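Local atomic coordinates of computational Design of Enzyme (Synthetic construct, PDB entry 3TP4), a protein that is a computationally designed enzyme, probably built on a glycosyl hydrolase family 26 TIM-barrel scaffold and intended to carry an activated serine-containing catalytic triad. Residues Y147-A152 against D206-S211; F331-G336 against E341-Y346; W217-G222 against D228-T233. One frame throughout, in Å; residues are numbered along the deposited sequence.

Contact 1: Y147-A152 against D206-S211; sequences YLDDIA and DVKGVS
A salt bridge above a small apolar patch joins D149 and A152 of helix 141-157 to K208 and V210, which lie where the chain leaves helix 190-207, on the outer, helical layer of the barrel domain. It is a worked example of how two helices of such a layer can be tied at their margin: one charged pair toward solvent, with aliphatic carbon beneath it. The ionic part rests on K208 NZ, 3.2 Å from D149 OD1. The ammonium does not come in along the carboxylate but from above it, 63° out of its plane, and the two side chains cross at about a right angle. The lysine gets there by curling: its chain is bent at both chi2 and chi3, bringing its last carbons back over D149 and the methyl of A152. D149 OD1 has a second partner, the hydroxyl of Y203, its strongest, so the lysine shares an oxygen already held from helix 190-207. A water 2.7 Å from D149 O donates to that carbonyl and accepts a weak bond from K208 NZ at 3.3 Å, a second and looser link between the same two residues. Beneath the charges, A152 CB meets K208 CB at 3.9 Å and V210 CG2 at 4.0 Å, the one methyl touching both the stem of the lysine and a branch of the valine. Between these two partners G209 turns with positive phi (80°), the first residue to leave helical geometry. Behind the pair, L148 packs on F199, T200 and Y203 of helix 190-207, extending the helix-helix interface inward, and V210, bonded through its backbone to L204, leads the chain on toward strand 213-217.

Contact 2: F331-G336 against E341-Y346; sequences FVPVPG and EDFQAY
V332 and P333, consecutive residues of the long loop after strand 318-321, pack against the phenyl ring and CB of F343 on helix 340-348, a purely apolar example of a loop held to the helix that follows it. V332 comes first. Its CG1 lies 3.8 Å from F343 CE2 and makes an off-centre CH-pi contact, 4.3 Å from the ring centroid and 29° off the normal, the methyl lying nearer CE2 than the ring's middle. With CG1 anti to the backbone N (chi1 168°), it is this branch of the valine that meets the phenylalanine. P333 follows and takes the root of the same side chain: its CG is 3.6 Å from F343 CB, while CD reaches F343 CG at 3.8 Å, the pyrrolidine crossing the phenylalanine at about a right angle. The loop thus touches F343 from its base to its far rim through two successive residues. F343 itself stretches out from the helix, CG anti to the backbone N at -178°, which carries the ring across to the loop. A serine in place of F343 would probably leave the V332 methyl without its aromatic partner and open a gap beside P333. Around this pair the ring of F343 also meets F300 of helix 299-308 and F34 of strand 32-37, both edge-to-face, and touches T60. V332 reaches T321 of strand 318-321 and V56 of helix 55-60, while P333 touches F300, so the contact is buried where these helices close over the barrel strands.

Contact 3: W217-G222 against D228-T233; sequences WGPGGG and DVYLRT
W217 and Y230 meet edge-to-face: the six-membered ring of the indole turns its edge toward the face of the phenol, with centroids 5.1 Å apart and planes at 66°. The approach is made by the outer indole carbons. CZ3 comes to 3.6 Å from Y230 CE2, while CH2 stands over that phenol face, displaced toward the rim. The two side chains slide past each other in opposite directions; with its CG anti to the backbone N (chi1 178°), Y230 carries its phenol ring to the indole edge. P219 fits into the angle between them. Its CD lies over one face of the indole, offset toward the rim, and the same atom is 3.3 Å from Y230 CE1; the proline and the tyrosine cross at about a right angle. Farther round the indole edge the partners become polar. Y230 O is 3.4 Å from W217 CH2, near the ring plane, and T233 OG1 lies in that plane at the pyrrole side, taking a weak hydrogen bond from W217 NE1 (3.4 Å, 143°). Contacts along this edge, the phenol beside it and the proline above together limit how the indole can turn. The hydroxyl of Y230 is engaged outside the pair, with the carbonyl O of G244 on strand 242-249, which fixes the far end of the phenol. Taken as a whole, this is a beta-to-alpha loop of a TIM barrel folding back on itself: strand 213-217 ends at W217, and the glycine-rich loop leads into the short helix 227-230, whose tyrosine packs against helix 254-274.

How the contacts relate
From the N terminus the chain first reaches contact 1, whose opening segment on helix 141-157 waits 53 residues, through strand 168-174 and helix 190-207, for its partner; it closes the longest loop of the three and joins two outer helices. Contact 3 follows a few residues later and closes a short loop between strand 213-217 and helix 227-230. Contact 2, far along the chain, closes another short loop, linking the segment after strand 318-321 to helix 340-348. The three run in series, none nested or crossed, and do not touch: the centres of contacts 1 and 2 are about 38 Å apart, on opposite sides of the chain's centre, as are those of contacts 1 and 3.

Contact 1: Y147-A152 against D206-S211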
ATOM      1  N   TYR A 147      16.371  -1.825  -3.295  1.00 36.86           N
ATOM      2  CA  TYR A 147      15.058  -1.651  -3.916  1.00 35.28           C
ATOM      3  C   TYR A 147      14.370  -0.394  -3.381  1.00 32.95           C
ATOM      4  O   TYR A 147      13.821   0.402  -4.146  1.00 33.44           O
ATOM      5  CB  TYR A 147      14.175  -2.868  -3.681  1.00 37.48           C
ATOM      6  CG  TYR A 147      13.006  -2.949  -4.641  1.00 44.42           C
ATOM      7  CD1 TYR A 147      11.718  -2.602  -4.240  1.00 42.57           C
ATOM      8  CD2 TYR A 147      13.199  -3.360  -5.954  1.00 50.27           C
ATOM      9  CE1 TYR A 147      10.643  -2.677  -5.130  1.00 43.64           C
ATOM     10  CE2 TYR A 147      12.144  -3.437  -6.846  1.00 55.75           C
ATOM     11  CZ  TYR A 147      10.868  -3.095  -6.432  1.00 55.01           C
ATOM     12  OH  TYR A 147       9.829  -3.175  -7.332  1.00 57.80           O
ATOM     13  N   LEU A 148      14.411  -0.207  -2.066  1.00 30.34           N
ATOM     14  CA  LEU A 148      13.835   0.994  -1.457  1.00 29.52           C
ATOM     15  C   LEU A 148      14.533   2.291  -1.891  1.00 34.27           C
ATOM     16  O   LEU A 148      13.875   3.312  -2.116  1.00 28.23           O
ATOM     17  CB  LEU A 148      13.807   0.873   0.076  1.00 24.42           C
ATOM     18  CG  LEU A 148      12.934  -0.265   0.627  1.00 28.58           C
ATOM     19  CD1 LEU A 148      12.989  -0.362   2.152  1.00 27.21           C
ATOM     20  CD2 LEU A 148      11.501  -0.086   0.175  1.00 32.90           C
ATOM     21  N   ASP A 149      15.860   2.263  -1.994  1.00 33.55           N
ATOM     22  CA  ASP A 149      16.600   3.425  -2.502  1.00 28.74           C
ATOM     23  C   ASP A 149      16.045   3.895  -3.852  1.00 32.62           C
ATOM     24  O   ASP A 149      15.899   5.096  -4.096  1.00 35.25           O
ATOM     25  CB  ASP A 149      18.093   3.098  -2.663  1.00 33.86           C
ATOM     26  CG  ASP A 149      18.833   2.985  -1.323  1.00 37.81           C
ATOM     27  OD1 ASP A 149      18.374   3.572  -0.317  1.00 34.19           O
ATOM     28  OD2 ASP A 149      19.889   2.311  -1.290  1.00 36.01           O
ATOM     29  N   ASP A 150      15.776   2.942  -4.739  1.00 27.69           N
ATOM     30  CA  ASP A 150      15.211   3.249  -6.043  1.00 29.06           C
ATOM     31  C   ASP A 150      13.840   3.900  -5.886  1.00 36.06           C
ATOM     32  O   ASP A 150      13.496   4.844  -6.598  1.00 34.93           O
ATOM     33  CB  ASP A 150      15.089   1.971  -6.875  1.00 32.78           C
ATOM     34  CG  ASP A 150      16.423   1.513  -7.439  1.00 43.98           C
ATOM     35  OD1 ASP A 150      17.357   2.342  -7.493  1.00 39.99           O
ATOM     36  OD2 ASP A 150      16.531   0.331  -7.835  1.00 48.50           O
ATOM     37  N   ILE A 151      13.052   3.396  -4.944  1.00 33.64           N
ATOM     38  CA  ILE A 151      11.730   3.966  -4.709  1.00 29.10           C
ATOM     39  C   ILE A 151      11.875   5.393  -4.194  1.00 27.70           C
ATOM     40  O   ILE A 151      11.127   6.290  -4.596  1.00 30.66           O
ATOM     41  CB  ILE A 151      10.905   3.077  -3.740  1.00 34.65           C
ATOM     42  CG1 ILE A 151      10.508   1.778  -4.457  1.00 36.11           C
ATOM     43  CG2 ILE A 151       9.663   3.822  -3.226  1.00 26.45           C
ATOM     44  CD1 ILE A 151       9.890   0.731  -3.547  1.00 36.16           C
ATOM     45  N   ALA A 152      12.849   5.614  -3.314  1.00 29.52           N
ATOM     46  CA  ALA A 152      13.097   6.956  -2.803  1.00 33.40           C
ATOM     47  C   ALA A 152      13.504   7.887  -3.958  1.00 36.08           C
ATOM     48  O   ALA A 152      13.130   9.064  -3.994  1.00 32.43           O
ATOM     49  CB  ALA A 152      14.171   6.929  -1.717  1.00 32.59           C
ATOM     50  N   ASP A 206      12.319   8.043   7.473  1.00 28.96           N
ATOM     51  CA  ASP A 206      13.280   8.532   8.458  1.00 32.47           C
ATOM     52  C   ASP A 206      14.698   8.482   7.930  1.00 31.21           C
ATOM     53  O   ASP A 206      15.517   9.341   8.249  1.00 36.75           O
ATOM     54  CB  ASP A 206      13.197   7.712   9.744  1.00 27.98           C
ATOM     55  CG  ASP A 206      11.819   7.743  10.371  1.00 32.08           C
ATOM     56  OD1 ASP A 206      11.167   8.803  10.340  1.00 31.12           O
ATOM     57  OD2 ASP A 206      11.385   6.705  10.903  1.00 33.56           O
ATOM     58  N   VAL A 207      15.004   7.450   7.161  1.00 29.50           N
ATOM     59  CA  VAL A 207      16.351   7.295   6.638  1.00 32.79           C
ATOM     60  C   VAL A 207      16.555   8.074   5.332  1.00 37.89           C
ATOM     61  O   VAL A 207      17.561   8.752   5.174  1.00 35.76           O
ATOM     62  CB  VAL A 207      16.744   5.812   6.457  1.00 39.61           C
ATOM     63  CG1 VAL A 207      18.093   5.709   5.752  1.00 45.45           C
ATOM     64  CG2 VAL A 207      16.793   5.085   7.826  1.00 27.82           C
ATOM     65  N   LYS A 208      15.604   7.993   4.402  1.00 33.27           N
ATOM     66  CA  LYS A 208      15.780   8.657   3.105  1.00 32.12           C
ATOM     67  C   LYS A 208      15.148  10.051   3.021  1.00 34.78           C
ATOM     68  O   LYS A 208      15.469  10.829   2.126  1.00 31.26           O
ATOM     69  CB  LYS A 208      15.250   7.771   1.971  1.00 33.89           C
ATOM     70  CG  LYS A 208      15.864   6.382   1.943  1.00 35.49           C
ATOM     71  CD  LYS A 208      17.376   6.428   1.719  1.00 39.76           C
ATOM     72  CE  LYS A 208      17.711   6.961   0.328  1.00 41.77           C
ATOM     73  NZ  LYS A 208      19.128   6.677  -0.036  1.00 47.78           N
ATOM     74  N   GLY A 209      14.243  10.366   3.939  1.00 30.20           N
ATOM     75  CA  GLY A 209      13.615  11.677   3.946  1.00 33.31           C
ATOM     76  C   GLY A 209      12.487  11.861   2.942  1.00 34.37           C
ATOM     77  O   GLY A 209      12.150  12.989   2.576  1.00 33.64           O
ATOM     78  N   VAL A 210      11.893  10.760   2.491  1.00 31.96           N
ATOM     79  CA  VAL A 210      10.750  10.846   1.589  1.00 30.86           C
ATOM     80  C   VAL A 210       9.626  11.614   2.268  1.00 28.96           C
ATOM     81  O   VAL A 210       9.256  11.313   3.403  1.00 27.78           O
ATOM     82  CB  VAL A 210      10.248   9.449   1.166  1.00 31.34           C
ATOM     83  CG1 VAL A 210       8.908   9.552   0.421  1.00 29.95           C
ATOM     84  CG2 VAL A 210      11.291   8.757   0.316  1.00 30.26           C
ATOM     85  N   SER A 211       9.084  12.615   1.580  1.00 26.81           N
ATOM     86  CA  SER A 211       8.088  13.476   2.194  1.00 29.56           C
ATOM     87  C   SER A 211       6.799  13.589   1.382  1.00 25.35           C
ATOM     88  O   SER A 211       5.895  14.332   1.759  1.00 32.98           O
ATOM     89  CB  SER A 211       8.671  14.876   2.442  1.00 36.99           C
ATOM     90  OG  SER A 211       8.977  15.511   1.212  1.00 37.73           O
TER
HETATM   91  O   HOH W   1      17.792   6.765  -3.098  1.00 42.76           O

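Contact 2: F331-G336 against E341-Y346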
ATOM      1  N   PHE A 331      -9.046  -5.114 -18.229  1.00 25.88           N
ATOM      2  CA  PHE A 331     -10.043  -4.977 -17.171  1.00 28.36           C
ATOM      3  C   PHE A 331     -11.033  -3.842 -17.391  1.00 25.47           C
ATOM      4  O   PHE A 331     -12.130  -3.864 -16.837  1.00 26.63           O
ATOM      5  CB  PHE A 331      -9.352  -4.880 -15.809  1.00 23.70           C
ATOM      6  CG  PHE A 331      -8.662  -6.149 -15.418  1.00 27.53           C
ATOM      7  CD1 PHE A 331      -7.392  -6.438 -15.901  1.00 29.42           C
ATOM      8  CD2 PHE A 331      -9.300  -7.082 -14.614  1.00 34.38           C
ATOM      9  CE1 PHE A 331      -6.756  -7.624 -15.554  1.00 36.10           C
ATOM     10  CE2 PHE A 331      -8.668  -8.275 -14.268  1.00 30.54           C
ATOM     11  CZ  PHE A 331      -7.399  -8.542 -14.734  1.00 32.81           C
ATOM     12  N   VAL A 332     -10.641  -2.865 -18.201  1.00 24.55           N
ATOM     13  CA  VAL A 332     -11.580  -1.849 -18.687  1.00 27.01           C
ATOM     14  C   VAL A 332     -12.067  -2.251 -20.081  1.00 30.27           C
ATOM     15  O   VAL A 332     -11.263  -2.392 -20.995  1.00 32.46           O
ATOM     16  CB  VAL A 332     -10.929  -0.451 -18.740  1.00 24.40           C
ATOM     17  CG1 VAL A 332     -11.813   0.538 -19.520  1.00 27.09           C
ATOM     18  CG2 VAL A 332     -10.626   0.071 -17.307  1.00 26.77           C
ATOM     19  N   PRO A 333     -13.386  -2.438 -20.248  1.00 30.43           N
ATOM     20  CA  PRO A 333     -13.937  -2.827 -21.556  1.00 32.57           C
ATOM     21  C   PRO A 333     -13.582  -1.833 -22.654  1.00 33.26           C
ATOM     22  O   PRO A 333     -13.464  -0.637 -22.394  1.00 28.82           O
ATOM     23  CB  PRO A 333     -15.455  -2.813 -21.325  1.00 29.44           C
ATOM     24  CG  PRO A 333     -15.632  -2.945 -19.859  1.00 29.25           C
ATOM     25  CD  PRO A 333     -14.434  -2.289 -19.221  1.00 27.63           C
ATOM     26  N   VAL A 334     -13.418  -2.336 -23.874  1.00 30.50           N
ATOM     27  CA  VAL A 334     -13.128  -1.506 -25.033  1.00 32.65           C
ATOM     28  C   VAL A 334     -14.123  -1.900 -26.120  1.00 31.18           C
ATOM     29  O   VAL A 334     -14.880  -2.857 -25.936  1.00 33.24           O
ATOM     30  CB  VAL A 334     -11.658  -1.669 -25.500  1.00 38.63           C
ATOM     31  CG1 VAL A 334     -10.715  -1.255 -24.385  1.00 34.51           C
ATOM     32  CG2 VAL A 334     -11.375  -3.104 -25.919  1.00 34.70           C
ATOM     33  N   PRO A 335     -14.178  -1.138 -27.223  1.00 35.53           N
ATOM     34  CA  PRO A 335     -15.196  -1.479 -28.221  1.00 36.23           C
ATOM     35  C   PRO A 335     -15.048  -2.941 -28.622  1.00 40.58           C
ATOM     36  O   PRO A 335     -13.932  -3.426 -28.797  1.00 36.62           O
ATOM     37  CB  PRO A 335     -14.864  -0.547 -29.385  1.00 35.24           C
ATOM     38  CG  PRO A 335     -14.238   0.639 -28.727  1.00 35.34           C
ATOM     39  CD  PRO A 335     -13.412   0.061 -27.604  1.00 36.71           C
ATOM     40  N   GLY A 336     -16.161  -3.648 -28.729  1.00 41.22           N
ATOM     41  CA  GLY A 336     -16.109  -5.063 -29.024  1.00 40.66           C
ATOM     42  C   GLY A 336     -16.408  -5.917 -27.812  1.00 38.10           C
ATOM     43  O   GLY A 336     -16.836  -7.058 -27.965  1.00 35.88           O
ATOM     44  N   GLU A 341     -20.855  -1.143 -22.724  1.00 24.80           N
ATOM     45  CA  GLU A 341     -21.972  -0.256 -22.400  1.00 31.49           C
ATOM     46  C   GLU A 341     -22.164  -0.108 -20.890  1.00 29.93           C
ATOM     47  O   GLU A 341     -22.401   0.993 -20.389  1.00 27.13           O
ATOM     48  CB  GLU A 341     -23.270  -0.737 -23.072  1.00 36.21           C
ATOM     49  CG  GLU A 341     -24.487   0.072 -22.680  1.00 53.41           C
ATOM     50  CD  GLU A 341     -25.709  -0.245 -23.530  1.00 69.57           C
ATOM     51  OE1 GLU A 341     -25.835  -1.403 -23.994  1.00 66.66           O
ATOM     52  OE2 GLU A 341     -26.538   0.673 -23.738  1.00 77.67           O
ATOM     53  N   ASP A 342     -22.044  -1.208 -20.153  1.00 29.46           N
ATOM     54  CA  ASP A 342     -22.249  -1.138 -18.722  1.00 29.76           C
ATOM     55  C   ASP A 342     -21.157  -0.302 -18.061  1.00 31.25           C
ATOM     56  O   ASP A 342     -21.431   0.465 -17.139  1.00 26.72           O
ATOM     57  CB  ASP A 342     -22.296  -2.529 -18.087  1.00 33.85           C
ATOM     58  CG  ASP A 342     -22.728  -2.486 -16.623  1.00 31.85           C
ATOM     59  OD1 ASP A 342     -23.936  -2.311 -16.357  1.00 31.81           O
ATOM     60  OD2 ASP A 342     -21.869  -2.647 -15.736  1.00 31.35           O
ATOM     61  N   PHE A 343     -19.923  -0.450 -18.526  1.00 25.71           N
ATOM     62  CA  PHE A 343     -18.838   0.332 -17.953  1.00 28.44           C
ATOM     63  C   PHE A 343     -19.049   1.821 -18.232  1.00 27.62           C
ATOM     64  O   PHE A 343     -18.853   2.658 -17.352  1.00 29.00           O
ATOM     65  CB  PHE A 343     -17.456  -0.130 -18.438  1.00 23.41           C
ATOM     66  CG  PHE A 343     -16.329   0.643 -17.813  1.00 27.24           C
ATOM     67  CD1 PHE A 343     -15.924   0.373 -16.518  1.00 23.54           C
ATOM     68  CD2 PHE A 343     -15.712   1.675 -18.503  1.00 27.95           C
ATOM     69  CE1 PHE A 343     -14.908   1.094 -15.931  1.00 28.55           C
ATOM     70  CE2 PHE A 343     -14.699   2.404 -17.918  1.00 26.32           C
ATOM     71  CZ  PHE A 343     -14.297   2.113 -16.632  1.00 29.84           C
ATOM     72  N   GLN A 344     -19.467   2.149 -19.447  1.00 27.59           N
ATOM     73  CA  GLN A 344     -19.810   3.531 -19.775  1.00 22.43           C
ATOM     74  C   GLN A 344     -20.868   4.078 -18.818  1.00 28.31           C
ATOM     75  O   GLN A 344     -20.797   5.235 -18.411  1.00 23.61           O
ATOM     76  CB  GLN A 344     -20.302   3.637 -21.227  1.00 28.95           C
ATOM     77  CG  GLN A 344     -19.163   3.513 -22.227  1.00 27.46           C
ATOM     78  CD  GLN A 344     -19.628   3.317 -23.643  1.00 29.96           C
ATOM     79  OE1 GLN A 344     -20.624   2.636 -23.904  1.00 27.49           O
ATOM     80  NE2 GLN A 344     -18.892   3.901 -24.582  1.00 24.27           N
ATOM     81  N   ALA A 345     -21.848   3.246 -18.462  1.00 27.15           N
ATOM     82  CA  ALA A 345     -22.911   3.669 -17.548  1.00 22.61           C
ATOM     83  C   ALA A 345     -22.352   3.852 -16.142  1.00 24.79           C
ATOM     84  O   ALA A 345     -22.678   4.809 -15.434  1.00 27.15           O
ATOM     85  CB  ALA A 345     -24.059   2.646 -17.549  1.00 26.45           C
ATOM     86  N   TYR A 346     -21.519   2.904 -15.733  1.00 23.87           N
ATOM     87  CA  TYR A 346     -20.772   3.030 -14.498  1.00 26.34           C
ATOM     88  C   TYR A 346     -20.025   4.367 -14.442  1.00 25.75           C
ATOM     89  O   TYR A 346     -20.070   5.066 -13.432  1.00 24.43           O
ATOM     90  CB  TYR A 346     -19.788   1.868 -14.387  1.00 24.53           C
ATOM     91  CG  TYR A 346     -18.727   2.060 -13.338  1.00 28.13           C
ATOM     92  CD1 TYR A 346     -17.518   2.668 -13.652  1.00 26.65           C
ATOM     93  CD2 TYR A 346     -18.928   1.626 -12.034  1.00 24.63           C
ATOM     94  CE1 TYR A 346     -16.555   2.856 -12.692  1.00 22.32           C
ATOM     95  CE2 TYR A 346     -17.961   1.787 -11.076  1.00 25.26           C
ATOM     96  CZ  TYR A 346     -16.778   2.407 -11.403  1.00 26.79           C
ATOM     97  OH  TYR A 346     -15.810   2.587 -10.435  1.00 22.19           O
TER

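Contact 3: W217-G222 against D228-T233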
ATOM      1  N   TRP A 217      -2.149   0.117   2.837  1.00 24.11           N
ATOM      2  CA  TRP A 217      -2.069  -1.298   3.179  1.00 25.02           C
ATOM      3  C   TRP A 217      -3.444  -1.909   2.962  1.00 24.64           C
ATOM      4  O   TRP A 217      -4.437  -1.402   3.473  1.00 22.14           O
ATOM      5  CB  TRP A 217      -1.679  -1.469   4.647  1.00 20.45           C
ATOM      6  CG  TRP A 217      -1.974  -2.842   5.231  1.00 24.77           C
ATOM      7  CD1 TRP A 217      -1.171  -3.960   5.168  1.00 21.27           C
ATOM      8  CD2 TRP A 217      -3.137  -3.225   5.985  1.00 25.25           C
ATOM      9  NE1 TRP A 217      -1.773  -5.012   5.853  1.00 22.71           N
ATOM     10  CE2 TRP A 217      -2.979  -4.584   6.349  1.00 22.32           C
ATOM     11  CE3 TRP A 217      -4.303  -2.551   6.382  1.00 26.60           C
ATOM     12  CZ2 TRP A 217      -3.939  -5.271   7.094  1.00 21.82           C
ATOM     13  CZ3 TRP A 217      -5.250  -3.234   7.112  1.00 28.64           C
ATOM     14  CH2 TRP A 217      -5.064  -4.583   7.465  1.00 20.88           C
ATOM     15  N   GLY A 218      -3.501  -2.988   2.194  1.00 19.12           N
ATOM     16  CA  GLY A 218      -4.730  -3.757   2.047  1.00 22.92           C
ATOM     17  C   GLY A 218      -4.369  -5.229   2.078  1.00 23.13           C
ATOM     18  O   GLY A 218      -3.489  -5.657   1.330  1.00 24.36           O
ATOM     19  N   PRO A 219      -5.026  -6.014   2.950  1.00 23.38           N
ATOM     20  CA  PRO A 219      -4.560  -7.385   3.167  1.00 25.99           C
ATOM     21  C   PRO A 219      -5.185  -8.408   2.216  1.00 28.38           C
ATOM     22  O   PRO A 219      -4.857  -9.588   2.313  1.00 26.66           O
ATOM     23  CB  PRO A 219      -4.990  -7.666   4.605  1.00 21.18           C
ATOM     24  CG  PRO A 219      -6.252  -6.886   4.755  1.00 26.17           C
ATOM     25  CD  PRO A 219      -6.050  -5.618   3.932  1.00 22.64           C
ATOM     26  N   GLY A 220      -6.056  -7.962   1.317  1.00 23.26           N
ATOM     27  CA  GLY A 220      -6.744  -8.874   0.414  1.00 27.36           C
ATOM     28  C   GLY A 220      -8.241  -8.598   0.432  1.00 28.48           C
ATOM     29  O   GLY A 220      -8.655  -7.458   0.613  1.00 24.26           O
ATOM     30  N   GLY A 221      -9.051  -9.639   0.254  1.00 23.92           N
ATOM     31  CA  GLY A 221     -10.497  -9.488   0.280  1.00 22.54           C
ATOM     32  C   GLY A 221     -11.229 -10.763   0.646  1.00 28.80           C
ATOM     33  O   GLY A 221     -10.611 -11.811   0.840  1.00 27.24           O
ATOM     34  N   GLY A 222     -12.556 -10.665   0.727  1.00 27.22           N
ATOM     35  CA  GLY A 222     -13.398 -11.789   1.084  1.00 20.42           C
ATOM     36  C   GLY A 222     -13.221 -12.184   2.532  1.00 24.92           C
ATOM     37  O   GLY A 222     -12.897 -13.336   2.828  1.00 27.67           O
ATOM     38  N   ASP A 228     -10.935  -9.381  12.857  1.00 24.99           N
ATOM     39  CA  ASP A 228      -9.695  -9.989  13.324  1.00 28.52           C
ATOM     40  C   ASP A 228      -8.954 -10.698  12.201  1.00 24.50           C
ATOM     41  O   ASP A 228      -7.730 -10.752  12.207  1.00 31.89           O
ATOM     42  CB  ASP A 228      -9.958 -10.950  14.495  1.00 33.77           C
ATOM     43  CG  ASP A 228     -10.472 -10.235  15.724  1.00 54.69           C
ATOM     44  OD1 ASP A 228     -10.211  -9.016  15.864  1.00 61.84           O
ATOM     45  OD2 ASP A 228     -11.138 -10.890  16.553  1.00 68.34           O
ATOM     46  N   VAL A 229      -9.685 -11.236  11.231  1.00 22.93           N
ATOM     47  CA  VAL A 229      -9.036 -11.831  10.073  1.00 22.79           C
ATOM     48  C   VAL A 229      -8.414 -10.721   9.191  1.00 28.51           C
ATOM     49  O   VAL A 229      -7.255 -10.798   8.770  1.00 25.50           O
ATOM     50  CB  VAL A 229     -10.027 -12.703   9.272  1.00 30.00           C
ATOM     51  CG1 VAL A 229      -9.351 -13.305   8.062  1.00 28.89           C
ATOM     52  CG2 VAL A 229     -10.622 -13.802  10.180  1.00 27.85           C
ATOM     53  N   TYR A 230      -9.191  -9.676   8.931  1.00 29.31           N
ATOM     54  CA  TYR A 230      -8.705  -8.528   8.170  1.00 23.13           C
ATOM     55  C   TYR A 230      -7.460  -7.910   8.809  1.00 26.00           C
ATOM     56  O   TYR A 230      -6.499  -7.548   8.115  1.00 23.93           O
ATOM     57  CB  TYR A 230      -9.815  -7.471   8.084  1.00 24.89           C
ATOM     58  CG  TYR A 230      -9.424  -6.186   7.348  1.00 25.98           C
ATOM     59  CD1 TYR A 230      -9.348  -6.149   5.961  1.00 25.34           C
ATOM     60  CD2 TYR A 230      -9.154  -5.018   8.052  1.00 23.14           C
ATOM     61  CE1 TYR A 230      -9.001  -4.970   5.277  1.00 21.95           C
ATOM     62  CE2 TYR A 230      -8.812  -3.837   7.386  1.00 25.92           C
ATOM     63  CZ  TYR A 230      -8.738  -3.823   6.003  1.00 21.13           C
ATOM     64  OH  TYR A 230      -8.409  -2.652   5.348  1.00 22.99           O
ATOM     65  N   LEU A 231      -7.462  -7.798  10.131  1.00 24.91           N
ATOM     66  CA  LEU A 231      -6.347  -7.133  10.815  1.00 25.39           C
ATOM     67  C   LEU A 231      -5.136  -8.009  11.134  1.00 26.81           C
ATOM     68  O   LEU A 231      -4.186  -7.530  11.748  1.00 25.96           O
ATOM     69  CB  LEU A 231      -6.825  -6.457  12.098  1.00 22.64           C
ATOM     70  CG  LEU A 231      -7.858  -5.353  11.893  1.00 27.74           C
ATOM     71  CD1 LEU A 231      -8.420  -4.936  13.248  1.00 28.73           C
ATOM     72  CD2 LEU A 231      -7.248  -4.163  11.143  1.00 25.55           C
ATOM     73  N   ARG A 232      -5.152  -9.271  10.717  1.00 25.07           N
ATOM     74  CA  ARG A 232      -4.043 -10.176  11.048  1.00 31.08           C
ATOM     75  C   ARG A 232      -2.667  -9.580  10.734  1.00 33.74           C
ATOM     76  O   ARG A 232      -1.738  -9.693  11.537  1.00 27.21           O
ATOM     77  CB  ARG A 232      -4.205 -11.541  10.359  1.00 36.17           C
ATOM     78  CG  ARG A 232      -4.858 -12.594  11.255  1.00 51.52           C
ATOM     79  CD  ARG A 232      -5.410 -13.794  10.469  1.00 57.39           C
ATOM     80  NE  ARG A 232      -4.396 -14.816  10.217  1.00 54.29           N
ATOM     81  CZ  ARG A 232      -4.650 -16.021   9.708  1.00 48.95           C
ATOM     82  NH1 ARG A 232      -5.893 -16.370   9.392  1.00 41.55           N
ATOM     83  NH2 ARG A 232      -3.654 -16.883   9.518  1.00 40.38           N
ATOM     84  N   THR A 233      -2.543  -8.936   9.575  1.00 28.75           N
ATOM     85  CA  THR A 233      -1.254  -8.441   9.115  1.00 24.38           C
ATOM     86  C   THR A 233      -1.108  -6.919   9.220  1.00 29.48           C
ATOM     87  O   THR A 233      -0.185  -6.338   8.643  1.00 25.88           O
ATOM     88  CB  THR A 233      -0.988  -8.879   7.652  1.00 28.67           C
ATOM     89  OG1 THR A 233      -1.918  -8.233   6.769  1.00 31.99           O
ATOM     90  CG2 THR A 233      -1.143 -10.406   7.514  1.00 23.16           C
TER